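Agmatine N-acetyltransferase (Drosophila melanogaster, PDB 7CIW) probably transfers acyl groups from coenzyme A thioesters to the amine of agmatine and arylalkylamines such as dopamine and serotonin. Local coordinates at residues L126-L131 / E148-R153; I71-V76 / R140-R145. The protein carries 1 engineered substitution. All blocks are in the same frame, centred on the assembly; numbering follows the deposited sequence.

How the contacts relate
Contacts 1 and 2 are two places where helix 142-156 lies against the central sheet of the GNAT fold, their centres about 11 Å apart. Contact 2 uses the helix start and strand 70-80; contact 1 uses the middle of the helix and strand 125-133, which neighbours 70-80 in the sheet. The segments alternate along the chain, in the order 71-76, 126-131, 140-145, 148-153. They also meet directly: Val75 CG1 packs on Val150 CG2 at 3.6 Å, and Val76 faces both His129 and Ala130, a classic beta bulge. Coenzyme A touches both contacts: contact 1 meets its pantetheine arm at Leu131 and contact 2 its pyrophosphate at Asn141 and Gly143.

Contact 1. Residues L126-L131 / E148-R153; sequences LHVHAL and ETVAQR. With G0R (N-(4-carbamimidamidobutyl)ethanamide), chain C; COA (coenzyme A), chain B.
Val150 turns its CG1 methyl from helix 142-156 onto strand 125-133, where Leu126 and Val128 receive it. The tight part is at Leu126: its CD2 lies 3.7 Å from Val150 CG1 and 3.6 Å from Val150 O, touching helix side chain and backbone alike. Leu126 reaches there because CG stands anti to the backbone N (chi1 -173°), extending the chain toward the helix. Val128 meets the same methyl less closely, CG2 to CG1 at 4.0 Å, while its other branch, CG1, lies 4.0 Å from C1, the acetyl methyl of the bound acetylagmatine. One valine thus touches both the helix and the product.

Away from this buried core, Gln152, exposed and with its CB directed away from the strand, hydrogen-bonds Arg155 NH2 through OE1 and Asp156 OD1 through NE2. Arg153, partly exposed, reaches Phe59 O through NH2.

Further along the strand the chemistry turns polar. The pantetheine N4P donates to Leu131 O at 2.7 Å and 163°, nearly straight, whereas Leu131 N gives a weak, bent bond to product O3 (3.3 Å, 138°). Strand and helix meet through apolar contacts, with no hydrogen bond between the two segments. The Leu131 backbone bonds the cofactor firmly and the acetyl oxygen weakly, bringing both to one residue, consistent with an acyl transfer site.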
loop_
_atom_site.group_PDB
_atom_site.type_symbol
_atom_site.label_atom_id
_atom_site.label_comp_id
_atom_site.label_asym_id
_atom_site.label_seq_id
_atom_site.Cartn_x
_atom_site.Cartn_y
_atom_site.Cartn_z
ATOM N N LEU A 126 0.239 4.967 -10.775
ATOM C CA LEU A 126 1.088 4.091 -9.973
ATOM C C LEU A 126 0.525 4.053 -8.560
ATOM O O LEU A 126 0.519 5.069 -7.863
ATOM C CB LEU A 126 2.537 4.578 -9.975
ATOM C CG LEU A 126 3.573 3.674 -9.318
ATOM C CD1 LEU A 126 3.499 2.258 -9.859
ATOM C CD2 LEU A 126 4.962 4.239 -9.568
ATOM N N HIS A 127 0.050 2.889 -8.138
ATOM C CA HIS A 127 -0.607 2.756 -6.846
ATOM C C HIS A 127 0.327 2.131 -5.821
ATOM O O HIS A 127 0.926 1.084 -6.081
ATOM C CB HIS A 127 -1.864 1.903 -6.992
ATOM C CG HIS A 127 -2.703 1.858 -5.758
ATOM N ND1 HIS A 127 -3.570 2.871 -5.413
ATOM C CD2 HIS A 127 -2.783 0.937 -4.764
ATOM C CE1 HIS A 127 -4.163 2.570 -4.271
ATOM N NE2 HIS A 127 -3.701 1.407 -3.852
ATOM N N VAL A 128 0.420 2.747 -4.645
ATOM C CA VAL A 128 1.244 2.217 -3.558
ATOM C C VAL A 128 0.398 1.239 -2.746
ATOM O O VAL A 128 -0.559 1.638 -2.075
ATOM C CB VAL A 128 1.804 3.336 -2.678
ATOM C CG1 VAL A 128 2.554 2.757 -1.478
ATOM C CG2 VAL A 128 2.708 4.238 -3.514
ATOM N N HIS A 129 0.745 -0.056 -2.826
ATOM C CA HIS A 129 0.004 -1.121 -2.162
ATOM C C HIS A 129 0.450 -1.382 -0.728
ATOM O O HIS A 129 -0.345 -1.902 0.061
ATOM C CB HIS A 129 0.122 -2.426 -2.966
ATOM C CG HIS A 129 -0.562 -2.372 -4.294
ATOM N ND1 HIS A 129 -1.933 -2.313 -4.416
ATOM C CD2 HIS A 129 -0.068 -2.346 -5.555
ATOM C CE1 HIS A 129 -2.253 -2.267 -5.698
ATOM N NE2 HIS A 129 -1.140 -2.269 -6.409
ATOM N N ALA A 130 1.686 -1.048 -0.373
ATOM C CA ALA A 130 2.144 -1.300 0.991
ATOM C C ALA A 130 3.317 -0.390 1.311
ATOM O O ALA A 130 4.147 -0.123 0.446
ATOM C CB ALA A 130 2.554 -2.766 1.163
ATOM N N LEU A 131 3.347 0.109 2.546
ATOM C CA LEU A 131 4.441 0.935 3.057
ATOM C C LEU A 131 4.644 0.584 4.519
ATOM O O LEU A 131 3.698 0.683 5.302
ATOM C CB LEU A 131 4.110 2.418 2.903
ATOM C CG LEU A 131 5.215 3.355 3.373
ATOM C CD1 LEU A 131 6.382 3.310 2.411
ATOM C CD2 LEU A 131 4.656 4.769 3.497
ATOM N N GLU A 148 8.983 9.028 -2.087
ATOM C CA GLU A 148 9.618 9.848 -3.112
ATOM C C GLU A 148 10.290 8.981 -4.170
ATOM O O GLU A 148 10.265 9.307 -5.363
ATOM C CB GLU A 148 10.622 10.802 -2.471
ATOM C CG GLU A 148 9.950 11.861 -1.595
ATOM C CD GLU A 148 9.455 13.058 -2.395
ATOM O OE1 GLU A 148 9.485 12.999 -3.643
ATOM O OE2 GLU A 148 9.032 14.060 -1.775
ATOM N N THR A 149 10.884 7.864 -3.751
ATOM C CA THR A 149 11.494 6.951 -4.718
ATOM C C THR A 149 10.453 6.396 -5.672
ATOM O O THR A 149 10.698 6.284 -6.881
ATOM C CB THR A 149 12.212 5.820 -3.977
ATOM O OG1 THR A 149 13.175 6.392 -3.084
ATOM C CG2 THR A 149 12.911 4.878 -4.954
ATOM N N VAL A 150 9.278 6.044 -5.144
ATOM C CA VAL A 150 8.192 5.561 -5.989
ATOM C C VAL A 150 7.748 6.645 -6.960
ATOM O O VAL A 150 7.504 6.372 -8.141
ATOM C CB VAL A 150 7.023 5.071 -5.122
ATOM C CG1 VAL A 150 5.785 4.802 -5.995
ATOM C CG2 VAL A 150 7.455 3.826 -4.362
ATOM N N ALA A 151 7.602 7.887 -6.475
ATOM C CA ALA A 151 7.183 8.960 -7.370
ATOM C C ALA A 151 8.149 9.129 -8.534
ATOM O O ALA A 151 7.720 9.361 -9.668
ATOM C CB ALA A 151 7.052 10.283 -6.609
ATOM N N GLN A 152 9.456 9.050 -8.273
ATOM C CA GLN A 152 10.421 9.200 -9.362
ATOM C C GLN A 152 10.341 8.031 -10.331
ATOM O O GLN A 152 10.456 8.214 -11.550
ATOM C CB GLN A 152 11.845 9.328 -8.816
ATOM C CG GLN A 152 12.875 9.580 -9.917
ATOM C CD GLN A 152 12.597 10.864 -10.682
ATOM O OE1 GLN A 152 12.451 11.924 -10.082
ATOM N NE2 GLN A 152 12.515 10.773 -12.012
ATOM N N ARG A 153 10.138 6.824 -9.806
ATOM C CA ARG A 153 9.950 5.671 -10.675
ATOM C C ARG A 153 8.703 5.843 -11.528
ATOM O O ARG A 153 8.688 5.480 -12.713
ATOM C CB ARG A 153 9.878 4.405 -9.821
ATOM C CG ARG A 153 9.511 3.133 -10.555
ATOM C CD ARG A 153 10.558 2.739 -11.571
ATOM N NE ARG A 153 10.334 1.372 -12.038
ATOM C CZ ARG A 153 10.883 0.858 -13.129
ATOM N NH1 ARG A 153 11.692 1.600 -13.871
ATOM N NH2 ARG A 153 10.612 -0.393 -13.481
HETATM C C10 G0R C . -2.922 -5.974 2.352
HETATM N N12 G0R C . -3.244 -6.571 3.642
HETATM C C1 G0R C . 0.232 1.879 1.624
HETATM C C2 G0R C . -0.504 0.800 2.414
HETATM C C5 G0R C . -2.679 -0.360 2.979
HETATM C C6 G0R C . -3.036 -1.540 2.072
HETATM C C7 G0R C . -3.990 -2.534 2.742
HETATM C C8 G0R C . -3.355 -3.838 3.243
HETATM N N4 G0R C . -1.936 0.655 2.249
HETATM N N9 G0R C . -2.977 -4.732 2.172
HETATM N N11 G0R C . -2.523 -6.814 1.250
HETATM O O3 G0R C . 0.095 0.082 3.144
HETATM N N1A COA B . 2.856 4.521 15.674
HETATM C C2A COA B . 3.078 5.593 16.484
HETATM N N3A COA B . 3.737 6.702 16.007
HETATM C C4A COA B . 4.170 6.738 14.737
HETATM C C5A COA B . 3.954 5.677 13.944
HETATM C C6A COA B . 3.287 4.570 14.427
HETATM N N6A COA B . 2.823 3.203 13.950
HETATM N N7A COA B . 4.469 5.925 12.714
HETATM C C8A COA B . 5.017 7.148 12.734
HETATM N N9A COA B . 4.825 7.644 13.965
HETATM C C1B COA B . 5.183 8.780 14.584
HETATM C C2B COA B . 6.730 8.838 14.540
HETATM O O2B COA B . 7.350 8.057 15.635
HETATM C C3B COA B . 7.040 10.150 14.541
HETATM O O3B COA B . 6.864 10.815 15.820
HETATM P P3B COA B . 8.083 11.010 16.936
HETATM O O7A COA B . 9.424 11.125 16.236
HETATM O O8A COA B . 7.777 12.217 17.827
HETATM O O9A COA B . 8.050 9.746 17.783
HETATM C C4B COA B . 5.864 10.824 13.630
HETATM O O4B COA B . 4.803 10.031 13.718
HETATM C C5B COA B . 6.306 11.033 12.201
HETATM O O5B COA B . 7.002 9.864 11.790
HETATM P P1A COA B . 7.192 9.504 10.164
HETATM O O1A COA B . 6.265 10.313 9.252
HETATM O O2A COA B . 8.662 9.644 9.793
HETATM O O3A COA B . 6.716 7.939 10.055
HETATM P P2A COA B . 7.524 6.704 9.336
HETATM O O4A COA B . 8.765 6.375 10.110
HETATM O O5A COA B . 7.784 7.044 7.886
HETATM O O6A COA B . 6.420 5.496 9.507
HETATM C CBP COA B . 4.651 4.266 8.658
HETATM C CCP COA B . 5.164 5.655 8.935
HETATM C CDP COA B . 5.505 3.672 7.486
HETATM C CEP COA B . 3.172 4.323 8.248
HETATM C CAP COA B . 4.774 3.451 9.944
HETATM O OAP COA B . 3.872 3.969 10.892
HETATM C C9P COA B . 4.461 1.951 9.770
HETATM O O9P COA B . 5.232 1.183 9.282
HETATM N N8P COA B . 3.188 1.464 10.262
HETATM C C7P COA B . 2.826 0.036 10.198
HETATM C C6P COA B . 2.351 -0.466 8.767
HETATM C C5P COA B . 1.320 0.523 8.285
HETATM O O5P COA B . 0.344 0.799 8.933
HETATM N N4P COA B . 1.589 1.130 6.950
HETATM C C3P COA B . 0.749 2.141 6.327
HETATM C C2P COA B . -0.632 1.618 5.930
HETATM S S1P COA B . -1.280 3.037 4.994
#

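Contact 2. Residues I71-V76 / R140-R145; sequences IVAAVV and RNLGGR. With COA (coenzyme A), chain B.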
loop_
_atom_site.group_PDB
_atom_site.type_symbol
_atom_site.label_atom_id
_atom_site.label_comp_id
_atom_site.label_asym_id
_atom_site.label_seq_id
_atom_site.Cartn_x
_atom_site.Cartn_y
_atom_site.Cartn_z
ATOM N N ILE A 71 16.663 -5.392 5.811
ATOM C CA ILE A 71 15.603 -4.483 5.379
ATOM C C ILE A 71 14.984 -3.826 6.604
ATOM O O ILE A 71 14.559 -4.512 7.542
ATOM C CB ILE A 71 14.544 -5.227 4.551
ATOM C CG1 ILE A 71 15.162 -5.767 3.264
ATOM C CG2 ILE A 71 13.351 -4.301 4.257
ATOM C CD1 ILE A 71 14.288 -6.801 2.561
ATOM N N VAL A 72 14.943 -2.494 6.602
ATOM C CA VAL A 72 14.344 -1.731 7.689
ATOM C C VAL A 72 13.128 -0.937 7.239
ATOM O O VAL A 72 12.443 -0.342 8.086
ATOM C CB VAL A 72 15.381 -0.800 8.363
ATOM C CG1 VAL A 72 16.433 -1.639 9.072
ATOM C CG2 VAL A 72 16.048 0.115 7.343
ATOM N N ALA A 73 12.826 -0.918 5.945
ATOM C CA ALA A 73 11.631 -0.259 5.443
ATOM C C ALA A 73 11.368 -0.785 4.038
ATOM O O ALA A 73 12.288 -1.233 3.353
ATOM C CB ALA A 73 11.782 1.268 5.438
ATOM N N ALA A 74 10.112 -0.726 3.611
ATOM C CA ALA A 74 9.779 -1.242 2.292
ATOM C C ALA A 74 8.547 -0.544 1.746
ATOM O O ALA A 74 7.656 -0.146 2.501
ATOM C CB ALA A 74 9.521 -2.757 2.324
ATOM N N VAL A 75 8.490 -0.431 0.418
ATOM C CA VAL A 75 7.303 0.058 -0.276
ATOM C C VAL A 75 7.018 -0.859 -1.458
ATOM O O VAL A 75 7.937 -1.318 -2.146
ATOM C CB VAL A 75 7.477 1.537 -0.704
ATOM C CG1 VAL A 75 8.632 1.703 -1.720
ATOM C CG2 VAL A 75 6.149 2.136 -1.220
ATOM N N VAL A 76 5.748 -1.186 -1.650
ATOM C CA VAL A 76 5.306 -2.038 -2.744
ATOM C C VAL A 76 4.320 -1.222 -3.558
ATOM O O VAL A 76 3.342 -0.706 -3.007
ATOM C CB VAL A 76 4.661 -3.336 -2.231
ATOM C CG1 VAL A 76 4.031 -4.114 -3.383
ATOM C CG2 VAL A 76 5.683 -4.188 -1.500
ATOM N N ARG A 140 12.076 8.912 11.164
ATOM C CA ARG A 140 13.268 9.370 10.464
ATOM C C ARG A 140 12.991 9.586 8.980
ATOM O O ARG A 140 13.924 9.574 8.172
ATOM C CB ARG A 140 14.425 8.384 10.645
ATOM C CG ARG A 140 14.567 7.783 12.043
ATOM C CD ARG A 140 14.615 8.849 13.125
ATOM N NE ARG A 140 15.973 9.121 13.590
ATOM C CZ ARG A 140 16.296 10.146 14.372
ATOM N NH1 ARG A 140 15.358 10.994 14.774
ATOM N NH2 ARG A 140 17.554 10.324 14.752
ATOM N N ASN A 141 11.717 9.751 8.617
ATOM C CA ASN A 141 11.277 10.009 7.240
ATOM C C ASN A 141 11.728 8.916 6.265
ATOM O O ASN A 141 11.925 9.170 5.076
ATOM C CB ASN A 141 11.739 11.389 6.757
ATOM C CG ASN A 141 11.026 11.833 5.490
ATOM O OD1 ASN A 141 9.796 11.912 5.446
ATOM N ND2 ASN A 141 11.800 12.107 4.448
ATOM N N LEU A 142 11.893 7.679 6.733
ATOM C CA LEU A 142 12.135 6.596 5.779
ATOM C C LEU A 142 10.902 6.338 4.921
ATOM O O LEU A 142 11.015 6.024 3.729
ATOM C CB LEU A 142 12.546 5.320 6.508
ATOM C CG LEU A 142 13.917 5.311 7.181
ATOM C CD1 LEU A 142 14.298 3.881 7.528
ATOM C CD2 LEU A 142 14.949 5.953 6.281
ATOM N N GLY A 143 9.713 6.453 5.507
ATOM C CA GLY A 143 8.509 6.307 4.705
ATOM C C GLY A 143 8.457 7.332 3.590
ATOM O O GLY A 143 8.208 7.000 2.431
ATOM N N GLY A 144 8.733 8.592 3.925
ATOM C CA GLY A 144 8.711 9.630 2.908
ATOM C C GLY A 144 9.767 9.423 1.842
ATOM O O GLY A 144 9.524 9.671 0.658
ATOM N N ARG A 145 10.957 8.973 2.244
ATOM C CA ARG A 145 11.999 8.723 1.254
ATOM C C ARG A 145 11.588 7.630 0.278
ATOM O O ARG A 145 11.802 7.759 -0.931
ATOM C CB ARG A 145 13.310 8.362 1.951
ATOM C CG ARG A 145 13.945 9.532 2.687
ATOM C CD ARG A 145 15.023 10.183 1.849
ATOM N NE ARG A 145 14.505 10.529 0.532
ATOM C CZ ARG A 145 14.226 11.764 0.142
ATOM N NH1 ARG A 145 14.432 12.781 0.968
ATOM N NH2 ARG A 145 13.738 11.978 -1.073
HETATM N N1A COA B . 2.856 4.521 15.674
HETATM C C2A COA B . 3.078 5.593 16.484
HETATM N N3A COA B . 3.737 6.702 16.007
HETATM C C4A COA B . 4.170 6.738 14.737
HETATM C C5A COA B . 3.954 5.677 13.944
HETATM C C6A COA B . 3.287 4.570 14.427
HETATM N N6A COA B . 2.823 3.203 13.950
HETATM N N7A COA B . 4.469 5.925 12.714
HETATM C C8A COA B . 5.017 7.148 12.734
HETATM N N9A COA B . 4.825 7.644 13.965
HETATM C C1B COA B . 5.183 8.780 14.584
HETATM C C2B COA B . 6.730 8.838 14.540
HETATM O O2B COA B . 7.350 8.057 15.635
HETATM C C3B COA B . 7.040 10.150 14.541
HETATM O O3B COA B . 6.864 10.815 15.820
HETATM P P3B COA B . 8.083 11.010 16.936
HETATM O O7A COA B . 9.424 11.125 16.236
HETATM O O8A COA B . 7.777 12.217 17.827
HETATM O O9A COA B . 8.050 9.746 17.783
HETATM C C4B COA B . 5.864 10.824 13.630
HETATM O O4B COA B . 4.803 10.031 13.718
HETATM C C5B COA B . 6.306 11.033 12.201
HETATM O O5B COA B . 7.002 9.864 11.790
HETATM P P1A COA B . 7.192 9.504 10.164
HETATM O O1A COA B . 6.265 10.313 9.252
HETATM O O2A COA B . 8.662 9.644 9.793
HETATM O O3A COA B . 6.716 7.939 10.055
HETATM P P2A COA B . 7.524 6.704 9.336
HETATM O O4A COA B . 8.765 6.375 10.110
HETATM O O5A COA B . 7.784 7.044 7.886
HETATM O O6A COA B . 6.420 5.496 9.507
HETATM C CBP COA B . 4.651 4.266 8.658
HETATM C CCP COA B . 5.164 5.655 8.935
HETATM C CDP COA B . 5.505 3.672 7.486
HETATM C CEP COA B . 3.172 4.323 8.248
HETATM C CAP COA B . 4.774 3.451 9.944
HETATM O OAP COA B . 3.872 3.969 10.892
HETATM C C9P COA B . 4.461 1.951 9.770
HETATM O O9P COA B . 5.232 1.183 9.282
HETATM N N8P COA B . 3.188 1.464 10.262
HETATM C C7P COA B . 2.826 0.036 10.198
HETATM C C6P COA B . 2.351 -0.466 8.767
HETATM C C5P COA B . 1.320 0.523 8.285
HETATM O O5P COA B . 0.344 0.799 8.933
HETATM N N4P COA B . 1.589 1.130 6.950
HETATM C C3P COA B . 0.749 2.141 6.327
HETATM C C2P COA B . -0.632 1.618 5.930
HETATM S S1P COA B . -1.280 3.037 4.994
#
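Asn141 O accepts the 3.0 Å bond from Arg145 N that closes the first turn of helix 142-156, just ahead of Leu142, the residue that meets Val72 and Ala73 across the contact. Asn141 N donates to pyrophosphate oxygen O2A of coenzyme A at 3.3 Å with an N-H...O angle of 146°. Two residues on, Gly143 N donates to O5A, on the other phosphate, at 3.1 Å, but the 131° angle makes this bond weak. Gly143 has no side chain to stand between backbone and phosphate, and its CA comes within 3.3 Å of O5A. The helix start therefore presents backbone N-H groups to the diphosphate, the pyrophosphate-binding arrangement of GNAT enzymes, and the positive end of the helix dipole probably favours the charge. The Asn141 side chain makes no capping bond; its OD1 instead accepts from Arg177 NH2, a group that also binds coenzyme A.

Behind this polar edge the contact itself is apolar and light. Leu142 chi1 (-69°) sets CG beside the backbone N, and CD1 is the methyl that reaches the strand, 4.2 Å from Ala73 CB and 4.2 Å from Val72 CG2. A single methyl thus bears on two consecutive residues, with the Val72 and Leu142 side chains meeting at a slant. Ala73 CA is 6.9 Å from Leu142 CA, a close approach consistent with the small side chain of Ala73.

Leu142 also touches Ile5 and Leu137, while Ala73 leans on Val133 of strand 125-133. Strand 70-80 bonds through its backbone to Ala65 and Phe63 of strand 62-67 and to Gly132 of strand 125-133, and Ala74 packs on Leu22 and Phe25 of helix 19-30, so the strand is held between two strands and meets two helices.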